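Local coordinates for protein pyruvate kinase (Pyrobaculum aerophilum, PDB 3QTG) that catalyses the last step of glycolysis, the transfer of phosphate from phosphoenolpyruvate to ADP that yields pyruvate and ATP, using a divalent metal cation, at residues R272-S277 with M314-L319; T310-G315 with R340-V345; K120-A125 with D130-L135. All coordinates share one frame; numbering follows the deposited sequence.

Contact 1: residues R272-S277 with M314-L319; sequences RIVHTS and MGVDSL
The imidazole of His-275 meets the methyl end of Met-314 obliquely, neither squarely over a face nor at an edge: CE of Met-314 lies 3.6 Å from CE1 and 3.8 Å from ND1 of His-275. Gln-348 of the second subunit also packs on this histidine. The same methyl rests on Val-274, 3.7 Å from its CB, and so touches two consecutive residues of one helix. A bend at the last torsion of Met-314 (chi3 85°) turns CE out of the line of an otherwise extended chain and onto that helix. Farther along, CG1 of Val-316 approaches both methyls of Val-274, each at 4.0 Å, the two side chains crossing at about a right angle. Gly-315, with positive phi (95°), ends the helical run and redirects the chain into strand 318-321. No hydrogen bond links the segments; the contact is a small apolar one. Val-274 also touches Ile-284 of strand 284-287, while Asp-317 at the turn forms a salt bridge with Arg-394. The arrangement is that of a TIM barrel, in which helix 266-279, packed outside strands 249-253 and 284-287, also meets the turn leading into the last barrel strand.

Contact 2: residues T310-G315 with R340-V345; sequences TTASMG and RILMNV
Two helix ends on the outside of the TIM barrel meet here, those of helices 302-313 and 331-343, which precede and follow the last barrel strand. Ala-312 points its CB between Leu-342, on the second helix, and Val-345, in the chain that follows it: CD2 of Leu-342 lies 3.6 Å away and CG2 of Val-345 3.8 Å away from this methyl. Val-345 sets its two branches against neighbouring residues of the first helix. CG1, anti to its own backbone N (chi1 175°), reaches Ser-313, 3.6 Å from OG, while CG2 goes to Ala-312. The nearest backbones are those of Ser-313 and Val-345, with CA atoms 6.3 Å apart, a close approach in keeping with the small side chains of Ala-312 and Ser-313. No hydrogen bond crosses between the segments; the hydroxyl of Ser-313 is engaged instead with the carbonyl oxygens of Phe-309 and Glu-346, the latter just beyond Val-345. Asn-344 extends the neighbourhood to the second subunit, its ND2 hydrogen-bonded to Asp-264 of that chain. Toward the barrel, Leu-342 and Thr-311 both rest on Leu-319 of strand 318-321, and Thr-17, in the loop before strand 18-22, touches Ala-312 and Leu-342.

Contact 3: residues K120-A125 with D130-L135; sequences KAFFSA and DVILML
Helix 120-125 and strand 131-134 lie well apart, the CA atoms of Phe-122 and Ile-132 being 10.0 Å from each other and those of Ala-125 and Asp-130 9.3 Å; the gap at Phe-122 is bridged by side chains from both sides. Phe-122 reaches across with the far end of its ring: CZ lies 3.8 Å from CD1 and 4.0 Å from CG1 of Ile-132. The methyl comes to the ring edge, near its plane, and the two side chains cross at about a right angle. With CG anti to the backbone N (chi1 176°), the ring of Phe-122 extends away from its helix toward the strand. On the helix side it meets the ring of Phe-123: CD2 of Phe-122 sits 3.7 Å above that ring's plane, over its centre, while CE1 of Phe-123 lies at the edge of the Phe-122 ring. Ile-151 and Ile-167 touch both Phe-122 and Ile-132, and Val-169 touches Phe-122. At the other end of the contact, OD2 of Asp-130 comes within 3.6 Å of the carbonyl O of Ala-125. The closeness of the two acceptors is consistent with Lys-172 serving both, through a salt bridge to Asp-130 and a hydrogen bond to Ala-125; OD2 also accepts from the backbone N of Glu-127, in the turn between the segments. The whole is a short helix packed, chiefly through Phe-122, on the mixed beta-sheet of the B domain, the module that pyruvate kinases insert after the third strand of their TIM barrel.

In the fold
From the N terminus, contact 3 comes first and closes a short loop of four residues between helix 120-125 and strand 131-134, wholly within the sheet domain inserted between barrel strands 76-80 and 199-202. It is complete before contact 1 opens, and its nearest atoms are about 17 Å from that contact and about 22 Å from contact 2. Contact 1 then spans strand 284-287 and helix 302-313. Contact 2 starts within that span and ends beyond it, after strand 318-321, so the two overlap along the chain, sharing Met-314 and Gly-315. Leu-319 joins them in space, touching Thr-311, Ala-312 and Leu-342. Together they tie three outer helices to the closing strand of the barrel.

Contact 1: residues R272-S277 with M314-L319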
ATOM      1  N   ARG A 272     -19.746  -7.599 -13.572  1.00 37.50           N
ATOM      2  CA  ARG A 272     -18.979  -8.832 -13.418  1.00 38.86           C
ATOM      3  C   ARG A 272     -18.312  -9.310 -14.731  1.00 36.41           C
ATOM      4  O   ARG A 272     -17.167  -9.771 -14.709  1.00 35.49           O
ATOM      5  CB  ARG A 272     -19.809  -9.943 -12.741  1.00 39.10           C
ATOM      6  CG  ARG A 272     -19.205 -11.358 -12.884  1.00 43.58           C
ATOM      7  CD  ARG A 272     -19.669 -12.356 -11.768  1.00 44.51           C
ATOM      8  NE  ARG A 272     -20.996 -12.935 -12.032  1.00 53.20           N
ATOM      9  CZ  ARG A 272     -22.153 -12.460 -11.551  1.00 55.23           C
ATOM     10  NH1 ARG A 272     -22.173 -11.377 -10.771  1.00 58.07           N
ATOM     11  NH2 ARG A 272     -23.297 -13.068 -11.858  1.00 54.11           N
ATOM     12  N   ILE A 273     -19.005  -9.186 -15.862  1.00 35.17           N
ATOM     13  CA  ILE A 273     -18.390  -9.525 -17.155  1.00 33.40           C
ATOM     14  C   ILE A 273     -17.183  -8.630 -17.475  1.00 33.34           C
ATOM     15  O   ILE A 273     -16.129  -9.114 -17.930  1.00 31.47           O
ATOM     16  CB  ILE A 273     -19.391  -9.493 -18.347  1.00 33.77           C
ATOM     17  CG1 ILE A 273     -20.521 -10.534 -18.163  1.00 33.23           C
ATOM     18  CG2 ILE A 273     -18.624  -9.754 -19.647  1.00 31.69           C
ATOM     19  CD1 ILE A 273     -21.844 -10.211 -18.877  1.00 32.71           C
ATOM     20  N   VAL A 274     -17.363  -7.324 -17.253  1.00 33.65           N
ATOM     21  CA  VAL A 274     -16.327  -6.311 -17.505  1.00 33.82           C
ATOM     22  C   VAL A 274     -15.110  -6.498 -16.573  1.00 34.18           C
ATOM     23  O   VAL A 274     -13.985  -6.565 -17.051  1.00 33.91           O
ATOM     24  CB  VAL A 274     -16.876  -4.867 -17.403  1.00 33.48           C
ATOM     25  CG1 VAL A 274     -15.737  -3.831 -17.561  1.00 33.50           C
ATOM     26  CG2 VAL A 274     -17.960  -4.622 -18.466  1.00 34.32           C
ATOM     27  N   HIS A 275     -15.348  -6.626 -15.272  1.00 34.85           N
ATOM     28  CA  HIS A 275     -14.283  -6.936 -14.307  1.00 36.60           C
ATOM     29  C   HIS A 275     -13.492  -8.211 -14.681  1.00 36.39           C
ATOM     30  O   HIS A 275     -12.273  -8.218 -14.697  1.00 36.04           O
ATOM     31  CB  HIS A 275     -14.872  -7.016 -12.894  1.00 37.41           C
ATOM     32  CG  HIS A 275     -15.192  -5.668 -12.303  1.00 41.98           C
ATOM     33  ND1 HIS A 275     -15.253  -4.512 -13.063  1.00 42.73           N
ATOM     34  CD2 HIS A 275     -15.474  -5.295 -11.027  1.00 44.75           C
ATOM     35  CE1 HIS A 275     -15.557  -3.490 -12.279  1.00 46.62           C
ATOM     36  NE2 HIS A 275     -15.698  -3.938 -11.040  1.00 45.59           N
ATOM     37  N   THR A 276     -14.196  -9.274 -15.039  1.00 36.52           N
ATOM     38  CA  THR A 276     -13.548 -10.512 -15.433  1.00 35.96           C
ATOM     39  C   THR A 276     -12.692 -10.398 -16.696  1.00 35.78           C
ATOM     40  O   THR A 276     -11.566 -10.928 -16.734  1.00 36.01           O
ATOM     41  CB  THR A 276     -14.582 -11.640 -15.520  1.00 36.29           C
ATOM     42  OG1 THR A 276     -15.230 -11.729 -14.250  1.00 35.52           O
ATOM     43  CG2 THR A 276     -13.940 -12.975 -15.854  1.00 35.57           C
ATOM     44  N   SER A 277     -13.191  -9.686 -17.699  1.00 35.56           N
ATOM     45  CA  SER A 277     -12.444  -9.500 -18.945  1.00 36.92           C
ATOM     46  C   SER A 277     -11.177  -8.681 -18.741  1.00 36.84           C
ATOM     47  O   SER A 277     -10.151  -9.035 -19.289  1.00 37.06           O
ATOM     48  CB  SER A 277     -13.298  -8.856 -20.058  1.00 36.68           C
ATOM     49  OG  SER A 277     -14.460  -9.615 -20.316  1.00 38.91           O
ATOM     50  N   MET A 314     -15.995   2.567 -16.807  1.00 39.82           N
ATOM     51  CA  MET A 314     -15.525   1.274 -16.305  1.00 41.48           C
ATOM     52  C   MET A 314     -14.260   0.843 -17.023  1.00 38.77           C
ATOM     53  O   MET A 314     -13.546  -0.032 -16.553  1.00 38.15           O
ATOM     54  CB  MET A 314     -16.568   0.187 -16.537  1.00 41.05           C
ATOM     55  CG  MET A 314     -17.798   0.218 -15.664  1.00 44.99           C
ATOM     56  SD  MET A 314     -18.727  -1.326 -15.958  1.00 49.01           S
ATOM     57  CE  MET A 314     -17.855  -2.386 -14.807  1.00 49.96           C
ATOM     58  N   GLY A 315     -14.008   1.437 -18.186  1.00 37.51           N
ATOM     59  CA  GLY A 315     -12.795   1.156 -18.948  1.00 36.02           C
ATOM     60  C   GLY A 315     -12.948   0.085 -20.021  1.00 35.46           C
ATOM     61  O   GLY A 315     -11.970  -0.553 -20.379  1.00 35.09           O
ATOM     62  N   VAL A 316     -14.158  -0.082 -20.567  1.00 34.34           N
ATOM     63  CA  VAL A 316     -14.368  -0.988 -21.708  1.00 33.51           C
ATOM     64  C   VAL A 316     -13.590  -0.498 -22.934  1.00 33.01           C
ATOM     65  O   VAL A 316     -13.379   0.719 -23.085  1.00 33.16           O
ATOM     66  CB  VAL A 316     -15.892  -1.139 -22.068  1.00 33.84           C
ATOM     67  CG1 VAL A 316     -16.658  -1.728 -20.887  1.00 32.91           C
ATOM     68  CG2 VAL A 316     -16.506   0.217 -22.496  1.00 32.03           C
ATOM     69  N   ASP A 317     -13.175  -1.426 -23.803  1.00 31.91           N
ATOM     70  CA  ASP A 317     -12.470  -1.070 -25.039  1.00 31.49           C
ATOM     71  C   ASP A 317     -13.383  -0.373 -26.042  1.00 31.78           C
ATOM     72  O   ASP A 317     -12.937   0.523 -26.759  1.00 32.36           O
ATOM     73  CB  ASP A 317     -11.905  -2.297 -25.769  1.00 31.56           C
ATOM     74  CG  ASP A 317     -10.852  -3.038 -24.986  1.00 31.84           C
ATOM     75  OD1 ASP A 317      -9.656  -2.980 -25.373  1.00 30.46           O
ATOM     76  OD2 ASP A 317     -11.227  -3.713 -24.015  1.00 32.02           O
ATOM     77  N   SER A 318     -14.624  -0.841 -26.151  1.00 31.83           N
ATOM     78  CA  SER A 318     -15.578  -0.318 -27.152  1.00 32.57           C
ATOM     79  C   SER A 318     -17.059  -0.373 -26.739  1.00 33.31           C
ATOM     80  O   SER A 318     -17.448  -1.138 -25.828  1.00 33.43           O
ATOM     81  CB  SER A 318     -15.373  -0.982 -28.524  1.00 31.44           C
ATOM     82  OG  SER A 318     -15.421  -2.394 -28.437  1.00 33.32           O
ATOM     83  N   LEU A 319     -17.864   0.456 -27.417  1.00 33.67           N
ATOM     84  CA  LEU A 319     -19.325   0.477 -27.297  1.00 34.69           C
ATOM     85  C   LEU A 319     -19.923   0.294 -28.688  1.00 35.30           C
ATOM     86  O   LEU A 319     -19.496   0.939 -29.650  1.00 35.59           O
ATOM     87  CB  LEU A 319     -19.843   1.778 -26.652  1.00 33.98           C
ATOM     88  CG  LEU A 319     -19.326   2.174 -25.242  1.00 36.47           C
ATOM     89  CD1 LEU A 319     -19.688   3.605 -24.901  1.00 38.03           C
ATOM     90  CD2 LEU A 319     -19.831   1.257 -24.135  1.00 36.32           C
TER

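Contact 2: residues T310-G315 with R340-V345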
ATOM      1  N   THR A 310     -21.209   6.188 -17.786  1.00 37.23           N
ATOM      2  CA  THR A 310     -20.720   5.272 -16.745  1.00 38.15           C
ATOM      3  C   THR A 310     -20.209   3.914 -17.265  1.00 38.00           C
ATOM      4  O   THR A 310     -19.239   3.358 -16.739  1.00 38.76           O
ATOM      5  CB  THR A 310     -21.754   5.078 -15.627  1.00 38.20           C
ATOM      6  OG1 THR A 310     -22.988   4.647 -16.194  1.00 39.19           O
ATOM      7  CG2 THR A 310     -22.009   6.383 -14.891  1.00 37.73           C
ATOM      8  N   THR A 311     -20.847   3.377 -18.294  1.00 37.75           N
ATOM      9  CA  THR A 311     -20.323   2.178 -18.963  1.00 36.98           C
ATOM     10  C   THR A 311     -18.894   2.409 -19.500  1.00 36.89           C
ATOM     11  O   THR A 311     -17.994   1.596 -19.235  1.00 36.17           O
ATOM     12  CB  THR A 311     -21.302   1.708 -20.071  1.00 37.24           C
ATOM     13  OG1 THR A 311     -22.552   1.356 -19.455  1.00 37.22           O
ATOM     14  CG2 THR A 311     -20.770   0.512 -20.831  1.00 36.27           C
ATOM     15  N   ALA A 312     -18.690   3.519 -20.224  1.00 36.12           N
ATOM     16  CA  ALA A 312     -17.359   3.889 -20.707  1.00 36.67           C
ATOM     17  C   ALA A 312     -16.315   4.100 -19.587  1.00 37.18           C
ATOM     18  O   ALA A 312     -15.157   3.698 -19.755  1.00 36.87           O
ATOM     19  CB  ALA A 312     -17.414   5.114 -21.640  1.00 35.51           C
ATOM     20  N   SER A 313     -16.729   4.723 -18.476  1.00 37.98           N
ATOM     21  CA  SER A 313     -15.875   4.938 -17.285  1.00 39.50           C
ATOM     22  C   SER A 313     -15.277   3.687 -16.687  1.00 39.27           C
ATOM     23  O   SER A 313     -14.206   3.748 -16.091  1.00 38.48           O
ATOM     24  CB  SER A 313     -16.661   5.621 -16.163  1.00 39.87           C
ATOM     25  OG  SER A 313     -16.853   6.973 -16.481  1.00 44.37           O
ATOM     26  N   MET A 314     -15.995   2.567 -16.807  1.00 39.82           N
ATOM     27  CA  MET A 314     -15.525   1.274 -16.305  1.00 41.48           C
ATOM     28  C   MET A 314     -14.260   0.843 -17.023  1.00 38.77           C
ATOM     29  O   MET A 314     -13.546  -0.032 -16.553  1.00 38.15           O
ATOM     30  CB  MET A 314     -16.568   0.187 -16.537  1.00 41.05           C
ATOM     31  CG  MET A 314     -17.798   0.218 -15.664  1.00 44.99           C
ATOM     32  SD  MET A 314     -18.727  -1.326 -15.958  1.00 49.01           S
ATOM     33  CE  MET A 314     -17.855  -2.386 -14.807  1.00 49.96           C
ATOM     34  N   GLY A 315     -14.008   1.437 -18.186  1.00 37.51           N
ATOM     35  CA  GLY A 315     -12.795   1.156 -18.948  1.00 36.02           C
ATOM     36  C   GLY A 315     -12.948   0.085 -20.021  1.00 35.46           C
ATOM     37  O   GLY A 315     -11.970  -0.553 -20.379  1.00 35.09           O
ATOM     38  N   ARG A 340     -19.507  12.303 -28.860  1.00 46.72           N
ATOM     39  CA  ARG A 340     -19.576  13.494 -28.024  1.00 47.32           C
ATOM     40  C   ARG A 340     -19.561  13.138 -26.524  1.00 46.94           C
ATOM     41  O   ARG A 340     -18.795  13.722 -25.763  1.00 47.18           O
ATOM     42  CB  ARG A 340     -20.843  14.271 -28.374  1.00 47.91           C
ATOM     43  CG  ARG A 340     -20.947  15.640 -27.747  1.00 50.93           C
ATOM     44  CD  ARG A 340     -22.320  16.260 -28.037  1.00 58.13           C
ATOM     45  NE  ARG A 340     -22.831  15.918 -29.374  1.00 61.56           N
ATOM     46  CZ  ARG A 340     -23.739  16.634 -30.038  1.00 64.97           C
ATOM     47  NH1 ARG A 340     -24.236  17.745 -29.491  1.00 66.37           N
ATOM     48  NH2 ARG A 340     -24.146  16.249 -31.252  1.00 64.38           N
ATOM     49  N   ILE A 341     -20.402  12.187 -26.111  1.00 46.11           N
ATOM     50  CA  ILE A 341     -20.430  11.711 -24.708  1.00 45.38           C
ATOM     51  C   ILE A 341     -19.078  11.174 -24.260  1.00 45.48           C
ATOM     52  O   ILE A 341     -18.648  11.432 -23.141  1.00 45.41           O
ATOM     53  CB  ILE A 341     -21.513  10.619 -24.456  1.00 45.11           C
ATOM     54  CG1 ILE A 341     -22.926  11.196 -24.663  1.00 44.61           C
ATOM     55  CG2 ILE A 341     -21.353  10.000 -23.018  1.00 44.89           C
ATOM     56  CD1 ILE A 341     -24.018  10.151 -24.896  1.00 43.54           C
ATOM     57  N   LEU A 342     -18.421  10.422 -25.139  1.00 45.90           N
ATOM     58  CA  LEU A 342     -17.134   9.802 -24.832  1.00 46.66           C
ATOM     59  C   LEU A 342     -16.040  10.838 -24.580  1.00 48.11           C
ATOM     60  O   LEU A 342     -15.173  10.651 -23.713  1.00 47.99           O
ATOM     61  CB  LEU A 342     -16.719   8.806 -25.932  1.00 45.82           C
ATOM     62  CG  LEU A 342     -17.619   7.566 -26.063  1.00 45.37           C
ATOM     63  CD1 LEU A 342     -17.139   6.593 -27.147  1.00 42.90           C
ATOM     64  CD2 LEU A 342     -17.783   6.862 -24.736  1.00 43.73           C
ATOM     65  N   MET A 343     -16.094  11.939 -25.330  1.00 49.49           N
ATOM     66  CA  MET A 343     -15.140  13.028 -25.162  1.00 51.56           C
ATOM     67  C   MET A 343     -15.226  13.655 -23.776  1.00 51.07           C
ATOM     68  O   MET A 343     -14.301  14.323 -23.336  1.00 51.86           O
ATOM     69  CB  MET A 343     -15.312  14.081 -26.265  1.00 52.17           C
ATOM     70  CG  MET A 343     -14.898  13.548 -27.631  1.00 52.47           C
ATOM     71  SD  MET A 343     -14.982  14.754 -28.967  1.00 56.06           S
ATOM     72  CE  MET A 343     -14.311  13.771 -30.328  1.00 55.16           C
ATOM     73  N   ASN A 344     -16.330  13.409 -23.081  1.00 50.54           N
ATOM     74  CA  ASN A 344     -16.516  13.926 -21.727  1.00 50.35           C
ATOM     75  C   ASN A 344     -16.095  12.963 -20.625  1.00 49.39           C
ATOM     76  O   ASN A 344     -15.993  13.372 -19.469  1.00 49.90           O
ATOM     77  CB  ASN A 344     -17.980  14.316 -21.505  1.00 50.42           C
ATOM     78  CG  ASN A 344     -18.370  15.541 -22.285  1.00 52.16           C
ATOM     79  OD1 ASN A 344     -18.125  16.676 -21.853  1.00 50.51           O
ATOM     80  ND2 ASN A 344     -18.964  15.324 -23.468  1.00 51.96           N
ATOM     81  N   VAL A 345     -15.873  11.697 -20.972  1.00 47.85           N
ATOM     82  CA  VAL A 345     -15.655  10.646 -19.968  1.00 47.12           C
ATOM     83  C   VAL A 345     -14.399  10.867 -19.101  1.00 47.10           C
ATOM     84  O   VAL A 345     -13.337  11.188 -19.604  1.00 46.47           O
ATOM     85  CB  VAL A 345     -15.681   9.212 -20.592  1.00 46.14           C
ATOM     86  CG1 VAL A 345     -15.337   8.154 -19.562  1.00 44.59           C
ATOM     87  CG2 VAL A 345     -17.063   8.910 -21.162  1.00 46.85           C
TER

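Contact 3: residues K120-A125 with D130-L135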
ATOM      1  N   LYS A 120     -35.941 -31.025 -29.506  1.00 39.29           N
ATOM      2  CA  LYS A 120     -36.050 -31.682 -28.199  1.00 41.07           C
ATOM      3  C   LYS A 120     -35.349 -30.898 -27.080  1.00 39.69           C
ATOM      4  O   LYS A 120     -35.756 -30.985 -25.932  1.00 39.16           O
ATOM      5  CB  LYS A 120     -35.518 -33.126 -28.213  1.00 42.87           C
ATOM      6  CG  LYS A 120     -36.162 -34.021 -27.083  1.00 44.10           C
ATOM      7  CD  LYS A 120     -35.305 -35.259 -26.830  1.00 46.10           C
ATOM      8  CE  LYS A 120     -35.763 -36.070 -25.586  1.00 49.90           C
ATOM      9  NZ  LYS A 120     -36.784 -37.123 -25.914  1.00 52.68           N
ATOM     10  N   ALA A 121     -34.305 -30.146 -27.430  1.00 38.81           N
ATOM     11  CA  ALA A 121     -33.584 -29.326 -26.454  1.00 38.72           C
ATOM     12  C   ALA A 121     -34.510 -28.343 -25.714  1.00 38.42           C
ATOM     13  O   ALA A 121     -34.242 -28.011 -24.554  1.00 38.52           O
ATOM     14  CB  ALA A 121     -32.414 -28.592 -27.110  1.00 37.39           C
ATOM     15  N   PHE A 122     -35.592 -27.900 -26.372  1.00 37.86           N
ATOM     16  CA  PHE A 122     -36.610 -27.067 -25.717  1.00 36.89           C
ATOM     17  C   PHE A 122     -37.242 -27.871 -24.580  1.00 37.89           C
ATOM     18  O   PHE A 122     -37.378 -27.387 -23.451  1.00 37.49           O
ATOM     19  CB  PHE A 122     -37.693 -26.607 -26.704  1.00 36.62           C
ATOM     20  CG  PHE A 122     -38.826 -25.807 -26.052  1.00 35.98           C
ATOM     21  CD1 PHE A 122     -38.632 -24.479 -25.658  1.00 35.07           C
ATOM     22  CD2 PHE A 122     -40.063 -26.392 -25.824  1.00 34.69           C
ATOM     23  CE1 PHE A 122     -39.662 -23.746 -25.056  1.00 33.01           C
ATOM     24  CE2 PHE A 122     -41.111 -25.681 -25.233  1.00 34.93           C
ATOM     25  CZ  PHE A 122     -40.900 -24.337 -24.841  1.00 36.14           C
ATOM     26  N   PHE A 123     -37.611 -29.109 -24.876  1.00 38.25           N
ATOM     27  CA  PHE A 123     -38.285 -29.944 -23.879  1.00 39.58           C
ATOM     28  C   PHE A 123     -37.349 -30.370 -22.745  1.00 41.27           C
ATOM     29  O   PHE A 123     -37.776 -30.410 -21.595  1.00 42.35           O
ATOM     30  CB  PHE A 123     -39.079 -31.083 -24.561  1.00 38.23           C
ATOM     31  CG  PHE A 123     -40.101 -30.551 -25.517  1.00 36.22           C
ATOM     32  CD1 PHE A 123     -41.365 -30.186 -25.065  1.00 33.44           C
ATOM     33  CD2 PHE A 123     -39.765 -30.299 -26.850  1.00 32.72           C
ATOM     34  CE1 PHE A 123     -42.306 -29.619 -25.938  1.00 32.78           C
ATOM     35  CE2 PHE A 123     -40.697 -29.728 -27.722  1.00 30.87           C
ATOM     36  CZ  PHE A 123     -41.973 -29.397 -27.266  1.00 30.82           C
ATOM     37  N   SER A 124     -36.071 -30.607 -23.053  1.00 41.98           N
ATOM     38  CA  SER A 124     -35.080 -30.891 -22.008  1.00 43.73           C
ATOM     39  C   SER A 124     -34.792 -29.702 -21.090  1.00 44.14           C
ATOM     40  O   SER A 124     -34.444 -29.906 -19.941  1.00 45.78           O
ATOM     41  CB  SER A 124     -33.772 -31.369 -22.618  1.00 43.54           C
ATOM     42  OG  SER A 124     -34.015 -32.494 -23.435  1.00 46.92           O
ATOM     43  N   ALA A 125     -34.933 -28.477 -21.590  1.00 43.97           N
ATOM     44  CA  ALA A 125     -34.622 -27.267 -20.815  1.00 44.60           C
ATOM     45  C   ALA A 125     -35.754 -26.802 -19.874  1.00 45.31           C
ATOM     46  O   ALA A 125     -35.497 -26.105 -18.886  1.00 46.34           O
ATOM     47  CB  ALA A 125     -34.216 -26.129 -21.752  1.00 43.19           C
ATOM     48  N   ASP A 130     -41.169 -22.506 -15.027  1.00 43.11           N
ATOM     49  CA  ASP A 130     -40.350 -21.728 -15.956  1.00 41.81           C
ATOM     50  C   ASP A 130     -41.252 -20.828 -16.757  1.00 40.70           C
ATOM     51  O   ASP A 130     -42.435 -21.136 -16.927  1.00 40.67           O
ATOM     52  CB  ASP A 130     -39.595 -22.626 -16.941  1.00 42.06           C
ATOM     53  CG  ASP A 130     -38.273 -23.112 -16.395  1.00 43.75           C
ATOM     54  OD1 ASP A 130     -37.680 -22.413 -15.532  1.00 47.38           O
ATOM     55  OD2 ASP A 130     -37.829 -24.194 -16.833  1.00 42.42           O
ATOM     56  N   VAL A 131     -40.680 -19.750 -17.282  1.00 38.90           N
ATOM     57  CA  VAL A 131     -41.398 -18.801 -18.128  1.00 37.84           C
ATOM     58  C   VAL A 131     -40.844 -18.848 -19.566  1.00 38.00           C
ATOM     59  O   VAL A 131     -39.629 -18.723 -19.799  1.00 37.33           O
ATOM     60  CB  VAL A 131     -41.305 -17.369 -17.571  1.00 37.53           C
ATOM     61  CG1 VAL A 131     -42.001 -16.371 -18.491  1.00 36.15           C
ATOM     62  CG2 VAL A 131     -41.866 -17.309 -16.103  1.00 37.36           C
ATOM     63  N   ILE A 132     -41.758 -19.039 -20.512  1.00 37.89           N
ATOM     64  CA  ILE A 132     -41.435 -19.158 -21.912  1.00 37.96           C
ATOM     65  C   ILE A 132     -41.642 -17.792 -22.561  1.00 38.57           C
ATOM     66  O   ILE A 132     -42.655 -17.150 -22.328  1.00 39.14           O
ATOM     67  CB  ILE A 132     -42.336 -20.222 -22.573  1.00 37.69           C
ATOM     68  CG1 ILE A 132     -41.951 -21.623 -22.077  1.00 37.64           C
ATOM     69  CG2 ILE A 132     -42.270 -20.131 -24.104  1.00 36.01           C
ATOM     70  CD1 ILE A 132     -43.048 -22.603 -22.301  1.00 38.82           C
ATOM     71  N   LEU A 133     -40.686 -17.358 -23.372  1.00 39.29           N
ATOM     72  CA  LEU A 133     -40.726 -16.022 -23.963  1.00 41.21           C
ATOM     73  C   LEU A 133     -40.819 -16.062 -25.473  1.00 42.50           C
ATOM     74  O   LEU A 133     -39.995 -16.663 -26.146  1.00 41.98           O
ATOM     75  CB  LEU A 133     -39.478 -15.214 -23.572  1.00 40.53           C
ATOM     76  CG  LEU A 133     -39.162 -15.060 -22.086  1.00 40.82           C
ATOM     77  CD1 LEU A 133     -37.748 -14.458 -21.926  1.00 38.03           C
ATOM     78  CD2 LEU A 133     -40.245 -14.185 -21.444  1.00 37.92           C
ATOM     79  N   MET A 134     -41.810 -15.363 -25.987  1.00 45.14           N
ATOM     80  CA  MET A 134     -42.082 -15.317 -27.396  1.00 48.71           C
ATOM     81  C   MET A 134     -42.334 -13.867 -27.734  1.00 50.70           C
ATOM     82  O   MET A 134     -42.665 -13.069 -26.857  1.00 51.01           O
ATOM     83  CB  MET A 134     -43.330 -16.133 -27.700  1.00 48.31           C
ATOM     84  CG  MET A 134     -43.294 -17.518 -27.062  1.00 49.61           C
ATOM     85  SD  MET A 134     -43.839 -18.789 -28.180  1.00 50.75           S
ATOM     86  CE  MET A 134     -45.376 -19.203 -27.415  1.00 48.03           C
ATOM     87  N   LEU A 135     -42.197 -13.529 -29.006  1.00 53.42           N
ATOM     88  CA  LEU A 135     -42.458 -12.174 -29.457  1.00 56.09           C
ATOM     89  C   LEU A 135     -41.461 -11.240 -28.753  1.00 57.59           C
ATOM     90  O   LEU A 135     -41.838 -10.209 -28.192  1.00 58.50           O
ATOM     91  CB  LEU A 135     -43.933 -11.809 -29.186  1.00 56.01           C
ATOM     92  CG  LEU A 135     -45.032 -12.306 -30.155  1.00 56.57           C
ATOM     93  CD1 LEU A 135     -44.707 -13.617 -30.879  1.00 56.95           C
ATOM     94  CD2 LEU A 135     -46.416 -12.382 -29.493  1.00 56.25           C
TER